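Local coordinates for phosphotriesterase homology protein (Escherichia coli, PDB 1BF6) that hydrolyses phosphorylated glyceryl acetates, as well as aromatic acetates and propionates, and carries two zinc ions in a TIM-barrel fold of the phosphotriesterase family, at residues Ile141-Ala146 with Arg152-His157; Leu165-Leu170 with Val181-Cys186. All coordinates share one frame; numbering follows the deposited sequence.

Interactions 1 and 2 are the helix-to-strand packings of successive beta-alpha-beta units in a TIM barrel, with centres about 11 Å apart. In each, a helix packs on the strand that follows it, and the strands, 154-157 and 181-183, are parallel neighbours in one sheet, joined by Ile154 O and Thr182 N at 3.0 Å. A second tie runs from strand to helix: Thr156 OG1 of interaction 1 hydrogen-bonds Gln167 OE1 of interaction 2 at 2.7 Å. At the C-terminal ends of the two strand segments, His157 and His185 converge on the same zinc ion, with His157 ND1 and His185 NE2 3.2 Å apart. Glu124 completes that site and also binds the second zinc.

Interaction 1. Residues Ile141-Ala146 with Arg152-His157; sequences IAAALA and RPISTH. With ZN (zinc ion), chain D.
The peptide group between Ala143 and Ala144 offers one face to Ile154, whose CD1 methyl lies over the C=O bond, nearer the oxygen end, 3.9 Å from Ala143 O and 4.0 Å from Ala143 C. The other flat groups lie nearer the ends of 152-157: Pro153 CD covers the centre of one face of the Arg152 guanidinium, while the edge of the His157 ring meets zinc through ND1 at 2.3 Å. That zinc is equally far from CG and CE1, straight out from ND1, and a hydrogen bond from NE2 to Ser159 helps to fix the ring's rotation.

The contact itself is small and apolar. Ile154 CG1 lies beside the backbone N (chi1 -67°) and the chain then extends, carrying CD1 to the helix, where it also meets Ala143 CB at 4.2 Å. A methyl at Ala143 is short enough to let the strand's isoleucine reach helix backbone, and the beta-branched isoleucine suits an extended strand.

Arg152 reaches the backbone carbonyls of Gly120 and Phe290, while Ala142, on another side of the helix, packs against helix 97-109. Within the unit formed by strand 122-126, helix 134-150 and strand 154-157, Ala143 and Ile154 both touch Ile125, so the helix rests over two adjacent parallel strands of the barrel.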
# COMPACT_ATOMS: atom_id res chain seq x y z
N ILE A 141 -9.93 5.68 -13.77
CA ILE A 141 -10.89 6.78 -13.94
C ILE A 141 -11.99 6.67 -12.87
O ILE A 141 -12.38 7.68 -12.27
CB ILE A 141 -11.49 6.80 -15.37
CG1 ILE A 141 -10.38 7.14 -16.36
CG2 ILE A 141 -12.63 7.84 -15.46
CD1 ILE A 141 -10.70 6.87 -17.80
N ALA A 142 -12.43 5.45 -12.59
CA ALA A 142 -13.43 5.21 -11.57
C ALA A 142 -12.88 5.64 -10.21
O ALA A 142 -13.60 6.21 -9.40
CB ALA A 142 -13.81 3.73 -11.53
N ALA A 143 -11.60 5.37 -9.98
CA ALA A 143 -10.94 5.73 -8.72
C ALA A 143 -10.97 7.26 -8.57
O ALA A 143 -11.32 7.78 -7.52
CB ALA A 143 -9.51 5.20 -8.69
N ALA A 144 -10.65 7.95 -9.67
CA ALA A 144 -10.65 9.41 -9.72
C ALA A 144 -12.05 9.89 -9.34
O ALA A 144 -12.20 10.71 -8.43
CB ALA A 144 -10.27 9.88 -11.10
N LEU A 145 -13.09 9.33 -9.97
CA LEU A 145 -14.47 9.71 -9.67
C LEU A 145 -14.83 9.50 -8.21
O LEU A 145 -15.46 10.36 -7.58
CB LEU A 145 -15.46 8.95 -10.56
CG LEU A 145 -15.28 9.19 -12.06
CD1 LEU A 145 -16.33 8.40 -12.85
CD2 LEU A 145 -15.36 10.69 -12.35
N ALA A 146 -14.45 8.35 -7.65
CA ALA A 146 -14.75 8.05 -6.25
C ALA A 146 -14.01 9.00 -5.30
O ALA A 146 -14.54 9.40 -4.26
CB ALA A 146 -14.39 6.60 -5.92
N ARG A 152 -11.31 10.59 -0.19
CA ARG A 152 -10.38 9.58 0.32
C ARG A 152 -9.21 9.43 -0.66
O ARG A 152 -9.40 9.46 -1.89
CB ARG A 152 -11.06 8.23 0.58
CG ARG A 152 -12.20 8.27 1.60
CD ARG A 152 -11.84 9.06 2.86
NE ARG A 152 -10.70 8.49 3.57
CZ ARG A 152 -9.78 9.21 4.23
NH1 ARG A 152 -9.87 10.54 4.28
NH2 ARG A 152 -8.75 8.61 4.81
N PRO A 153 -7.98 9.29 -0.14
CA PRO A 153 -6.82 9.16 -1.02
C PRO A 153 -6.74 7.89 -1.86
O PRO A 153 -7.47 6.92 -1.64
CB PRO A 153 -5.64 9.30 -0.03
CG PRO A 153 -6.15 8.67 1.17
CD PRO A 153 -7.59 9.18 1.27
N ILE A 154 -5.91 7.95 -2.88
CA ILE A 154 -5.69 6.83 -3.81
C ILE A 154 -4.27 6.29 -3.60
O ILE A 154 -3.30 7.05 -3.56
CB ILE A 154 -5.86 7.32 -5.27
CG1 ILE A 154 -7.33 7.71 -5.50
CG2 ILE A 154 -5.35 6.28 -6.27
CD1 ILE A 154 -7.56 8.46 -6.79
N SER A 155 -4.16 4.97 -3.48
CA SER A 155 -2.87 4.29 -3.29
C SER A 155 -2.73 3.27 -4.42
O SER A 155 -3.56 2.37 -4.56
CB SER A 155 -2.85 3.61 -1.92
OG SER A 155 -1.61 2.96 -1.70
N THR A 156 -1.66 3.38 -5.19
CA THR A 156 -1.47 2.51 -6.35
C THR A 156 -0.47 1.35 -6.27
O THR A 156 0.30 1.23 -5.32
CB THR A 156 -1.10 3.35 -7.59
OG1 THR A 156 0.31 3.63 -7.57
CG2 THR A 156 -1.88 4.69 -7.62
N HIS A 157 -0.49 0.52 -7.32
CA HIS A 157 0.43 -0.61 -7.50
C HIS A 157 1.12 -0.40 -8.85
O HIS A 157 0.44 -0.29 -9.88
CB HIS A 157 -0.32 -1.97 -7.58
CG HIS A 157 0.46 -3.10 -8.21
ND1 HIS A 157 0.91 -4.17 -7.47
CD2 HIS A 157 0.75 -3.31 -9.52
CE1 HIS A 157 1.46 -5.00 -8.34
NE2 HIS A 157 1.39 -4.53 -9.59
ZN ZN D . 0.98 -4.21 -5.20

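Interaction 2. Residues Leu165-Leu170 with Val181-Cys186. With ZN (zinc ion), chain D.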
# COMPACT_ATOMS: atom_id res chain seq x y z
N LEU A 165 4.46 7.55 -13.53
CA LEU A 165 4.19 8.88 -14.08
C LEU A 165 2.89 8.88 -14.91
O LEU A 165 2.10 9.83 -14.84
CB LEU A 165 5.38 9.39 -14.89
CG LEU A 165 6.62 9.78 -14.06
CD1 LEU A 165 7.81 10.04 -14.98
CD2 LEU A 165 6.30 11.02 -13.22
N GLU A 166 2.66 7.78 -15.63
CA GLU A 166 1.46 7.61 -16.46
C GLU A 166 0.21 7.54 -15.59
O GLU A 166 -0.84 8.09 -15.95
CB GLU A 166 1.57 6.35 -17.33
CG GLU A 166 2.50 6.49 -18.53
CD GLU A 166 3.97 6.28 -18.22
OE1 GLU A 166 4.33 5.99 -17.06
OE2 GLU A 166 4.78 6.40 -19.16
N GLN A 167 0.32 6.87 -14.44
CA GLN A 167 -0.80 6.77 -13.50
C GLN A 167 -1.16 8.17 -13.00
O GLN A 167 -2.33 8.49 -12.84
CB GLN A 167 -0.43 5.93 -12.28
CG GLN A 167 -0.13 4.46 -12.53
CD GLN A 167 0.19 3.70 -11.25
OE1 GLN A 167 0.42 4.30 -10.20
NE2 GLN A 167 0.16 2.38 -11.32
N LEU A 168 -0.13 8.96 -12.68
CA LEU A 168 -0.35 10.32 -12.15
C LEU A 168 -0.98 11.24 -13.18
O LEU A 168 -1.87 12.03 -12.84
CB LEU A 168 0.96 10.91 -11.62
CG LEU A 168 1.59 10.20 -10.41
CD1 LEU A 168 2.84 10.96 -9.98
CD2 LEU A 168 0.60 10.12 -9.26
N ALA A 169 -0.51 11.15 -14.43
CA ALA A 169 -1.03 11.95 -15.53
C ALA A 169 -2.51 11.62 -15.77
O ALA A 169 -3.33 12.52 -15.99
CB ALA A 169 -0.22 11.69 -16.80
N LEU A 170 -2.85 10.33 -15.71
CA LEU A 170 -4.23 9.88 -15.89
C LEU A 170 -5.14 10.42 -14.76
O LEU A 170 -6.22 10.97 -15.01
CB LEU A 170 -4.29 8.35 -15.92
CG LEU A 170 -5.65 7.69 -16.20
CD1 LEU A 170 -6.15 8.11 -17.59
CD2 LEU A 170 -5.53 6.18 -16.14
N VAL A 181 -2.52 11.30 -3.81
CA VAL A 181 -2.14 10.03 -4.44
C VAL A 181 -0.75 9.58 -3.94
O VAL A 181 0.16 10.40 -3.79
CB VAL A 181 -2.05 10.19 -5.99
CG1 VAL A 181 -1.61 8.88 -6.64
CG2 VAL A 181 -3.40 10.64 -6.56
N THR A 182 -0.61 8.29 -3.66
CA THR A 182 0.66 7.72 -3.24
C THR A 182 0.97 6.55 -4.19
O THR A 182 0.13 5.68 -4.39
CB THR A 182 0.65 7.29 -1.75
OG1 THR A 182 1.96 6.84 -1.38
CG2 THR A 182 -0.37 6.20 -1.47
N VAL A 183 2.13 6.60 -4.84
CA VAL A 183 2.54 5.59 -5.82
C VAL A 183 3.28 4.40 -5.19
O VAL A 183 4.39 4.55 -4.66
CB VAL A 183 3.42 6.23 -6.92
CG1 VAL A 183 3.82 5.19 -7.97
CG2 VAL A 183 2.68 7.37 -7.60
N GLY A 184 2.67 3.22 -5.28
CA GLY A 184 3.24 2.02 -4.69
C GLY A 184 4.33 1.35 -5.49
O GLY A 184 4.38 1.46 -6.72
N HIS A 185 5.22 0.64 -4.78
CA HIS A 185 6.33 -0.10 -5.38
C HIS A 185 7.28 0.68 -6.27
O HIS A 185 7.59 0.25 -7.38
CB HIS A 185 5.81 -1.30 -6.18
CG HIS A 185 4.66 -1.99 -5.54
ND1 HIS A 185 4.54 -2.19 -4.18
CD2 HIS A 185 3.53 -2.48 -6.09
CE1 HIS A 185 3.37 -2.76 -3.96
NE2 HIS A 185 2.75 -2.94 -5.10
N CYS A 186 7.78 1.81 -5.78
CA CYS A 186 8.72 2.60 -6.58
C CYS A 186 10.15 2.11 -6.37
O CYS A 186 11.08 2.59 -7.02
CB CYS A 186 8.66 4.08 -6.19
SG CYS A 186 7.08 4.88 -6.51
ZN ZN D . 0.98 -4.21 -5.20
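Helix 165-170 and strand 181-183 run nearly antiparallel, at 165° between their N-to-C directions, with their axes 9.8 Å apart at closest approach. This is the return leg of a beta-alpha-beta unit, where the chain comes back along the strand after the helix; Leu168 and Val181 have the nearest CA atoms, at 7.9 Å.

Leu168 carries most of the packing. With CG beside the backbone N (chi1 -64°), its CD2 branch comes down on the strand between two valines, 3.6 Å from Val181 CG1 and 3.8 Å from Val183 CG2. Alternate strand residues point the same way, so this pair presents a ridge of methyl groups to the helix, and the one CD2 methyl of Leu168 touches both.

Gln167, one residue earlier, crosses Val183 at an angle, its OE1 4.2 Å from Val183 CG1. The extended side chain brings its amide into the buried layer, where OE1 bonds Thr156 and NE2 bonds Thr127 and the backbone O of His157; both polar ends are therefore satisfied.

Past the strand, His185 adopts left-handed backbone angles and places NE2 2.2 Å from the zinc. Asp208 bonds its ND1, a second-shell contact that helps to orient the ring. Leu168 also touches Met198 of helix 192-200, and Gln167 touches Phe140 of helix 134-150, so helix 164-173 packs between its two neighbours on the outside of the barrel.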